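Local coordinates for ABC transporter, periplasmic solute-binding protein (Rhizobium meliloti, PDB 4WED) that probably binds a solute in the periplasm, perhaps a peptide or nickel as in its family, and delivers it to an ABC transporter, at residues A[277-282]-A[487-492]. Residues are numbered along the deposited sequence; the frame is centred on the assembly and turned at random.
Sequences MAFNPD and AIAPLV
Ala489 CB is met by two larger side chains of the neighbouring strand, Phe279 CZ at 4.0 Å and the methyl CE of Met277, a selenomethionine, at 4.1 Å. Met277 runs out extended from the strand, CG anti to the backbone N (chi1 -167°), and bends only at its last torsion, which brings CE round to the alanine; nearer the backbone on the same side chain, CB meets Leu491 CD1 at 4.0 Å. The Phe279 ring leans over towards residues 487-489: its CE2 comes obliquely to Ile488 C, whereas CD2 presents the ring edge to Ala487 O, 3.5 Å away and near the ring plane. Helix 290-299 covers this face, Val296 touching both Met277 and Phe279, and Ser297 touching Ala489. Replacing Phe279 by an alanine would probably open a gap beside Ala489 and Val296 and leave Ala487 O without its aromatic edge. Beyond the side chains, Met277 and Ala489 form an antiparallel hydrogen-bonded pair. Ala489 N reaches Met277 O at 2.9 Å, and Met277 N returns the bond to Ala489 O at 2.7 Å. Further along, direct pairing gives way to a water that accepts from Phe279 N and donates to Ala487 O, bridging the two chain segments where they part. At the outer end, Asn280 ND2 is held by Tyr415 O, and a weak bond from Asp282 N to Asn280 OD1 accompanies the turn out of the strand. Strand 274-279 is flanked by 417-421 and 488-500, far apart in sequence, in an antiparallel sheet packed against a helix, part of an alpha/beta lobe of the periplasmic binding protein fold.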
loop_
_atom_site.group_PDB
_atom_site.type_symbol
_atom_site.label_atom_id
_atom_site.label_comp_id
_atom_site.label_asym_id
_atom_site.label_seq_id
_atom_site.Cartn_x
_atom_site.Cartn_y
_atom_site.Cartn_z
HETATM N N MSE A 277 5.399 -4.272 15.176
HETATM C CA MSE A 277 5.682 -5.407 15.994
HETATM C C MSE A 277 4.423 -5.802 16.742
HETATM O O MSE A 277 3.666 -4.960 17.232
HETATM C CB MSE A 277 6.791 -5.087 16.936
HETATM C CG MSE A 277 7.241 -6.404 17.535
HETATM SE SE MSE A 277 8.817 -6.018 18.649
HETATM C CE MSE A 277 7.959 -4.906 20.042
ATOM N N ALA A 278 4.226 -7.112 16.810
ATOM C CA ALA A 278 3.086 -7.739 17.410
ATOM C C ALA A 278 3.467 -8.398 18.725
ATOM O O ALA A 278 4.604 -8.836 18.918
ATOM C CB ALA A 278 2.548 -8.808 16.473
ATOM N N PHE A 279 2.480 -8.489 19.609
ATOM C CA PHE A 279 2.650 -9.029 20.942
ATOM C C PHE A 279 1.807 -10.258 21.018
ATOM O O PHE A 279 0.693 -10.248 20.516
ATOM C CB PHE A 279 2.094 -8.036 21.988
ATOM C CG PHE A 279 2.903 -6.771 22.125
ATOM C CD1 PHE A 279 4.202 -6.821 22.610
ATOM C CD2 PHE A 279 2.354 -5.534 21.805
ATOM C CE1 PHE A 279 4.944 -5.656 22.759
ATOM C CE2 PHE A 279 3.094 -4.371 21.923
ATOM C CZ PHE A 279 4.407 -4.435 22.411
ATOM N N ASN A 280 2.286 -11.291 21.691
ATOM C CA ASN A 280 1.434 -12.447 21.920
ATOM C C ASN A 280 1.253 -12.803 23.382
ATOM O O ASN A 280 1.948 -13.693 23.904
ATOM C CB ASN A 280 1.965 -13.642 21.197
ATOM C CG ASN A 280 1.013 -14.795 21.282
ATOM O OD1 ASN A 280 -0.102 -14.661 21.794
ATOM N ND2 ASN A 280 1.438 -15.922 20.804
ATOM N N PRO A 281 0.313 -12.115 24.056
ATOM C CA PRO A 281 0.192 -12.308 25.522
ATOM C C PRO A 281 -0.374 -13.683 25.904
ATOM O O PRO A 281 -0.133 -14.156 27.005
ATOM C CB PRO A 281 -0.701 -11.154 25.970
ATOM C CG PRO A 281 -1.313 -10.573 24.725
ATOM C CD PRO A 281 -0.516 -11.004 23.535
ATOM N N ASP A 282 -1.076 -14.339 24.980
ATOM C CA ASP A 282 -1.578 -15.704 25.214
ATOM C C ASP A 282 -0.424 -16.693 25.419
ATOM O O ASP A 282 -0.565 -17.659 26.161
ATOM C CB ASP A 282 -2.480 -16.162 24.064
ATOM C CG ASP A 282 -3.708 -15.251 23.870
ATOM O OD1 ASP A 282 -4.315 -14.840 24.883
ATOM O OD2 ASP A 282 -4.079 -14.951 22.715
ATOM N N ALA A 487 -1.606 -2.320 22.387
ATOM C CA ALA A 487 -1.921 -3.629 21.845
ATOM C C ALA A 487 -1.000 -4.011 20.724
ATOM O O ALA A 487 -0.827 -5.211 20.458
ATOM C CB ALA A 487 -3.332 -3.663 21.354
ATOM N N ILE A 488 -0.417 -2.996 20.086
ATOM C CA ILE A 488 0.531 -3.176 18.991
ATOM C C ILE A 488 1.710 -2.232 19.160
ATOM O O ILE A 488 1.603 -1.280 19.911
ATOM C CB ILE A 488 -0.139 -2.925 17.595
ATOM C CG1 ILE A 488 -0.824 -1.556 17.538
ATOM C CG2 ILE A 488 -1.140 -4.037 17.255
ATOM C CD1 ILE A 488 -1.045 -1.057 16.116
ATOM N N ALA A 489 2.826 -2.479 18.459
ATOM C CA ALA A 489 3.970 -1.513 18.440
ATOM C C ALA A 489 4.412 -1.186 17.005
ATOM O O ALA A 489 5.204 -1.888 16.460
ATOM C CB ALA A 489 5.154 -2.040 19.281
ATOM N N PRO A 490 3.842 -0.134 16.384
ATOM C CA PRO A 490 4.321 0.294 15.070
ATOM C C PRO A 490 5.751 0.766 15.165
ATOM O O PRO A 490 6.109 1.397 16.114
ATOM C CB PRO A 490 3.388 1.450 14.707
ATOM C CG PRO A 490 2.201 1.319 15.598
ATOM C CD PRO A 490 2.718 0.702 16.863
ATOM N N LEU A 491 6.596 0.387 14.223
ATOM C CA LEU A 491 8.018 0.686 14.344
ATOM C C LEU A 491 8.415 1.815 13.399
ATOM O O LEU A 491 8.608 2.929 13.834
ATOM C CB LEU A 491 8.794 -0.593 14.089
ATOM C CG LEU A 491 8.492 -1.685 15.111
ATOM C CD1 LEU A 491 9.304 -2.912 14.758
ATOM C CD2 LEU A 491 8.884 -1.192 16.493
ATOM N N VAL A 492 8.402 1.552 12.100
ATOM C CA VAL A 492 8.689 2.541 11.082
ATOM C C VAL A 492 7.691 2.409 9.902
ATOM O O VAL A 492 7.083 1.351 9.697
ATOM C CB VAL A 492 10.097 2.363 10.526
ATOM C CG1 VAL A 492 11.172 2.726 11.560
ATOM C CG2 VAL A 492 10.275 0.936 10.039
HETATM O O HOH W 1 0.279 -7.038 18.882
#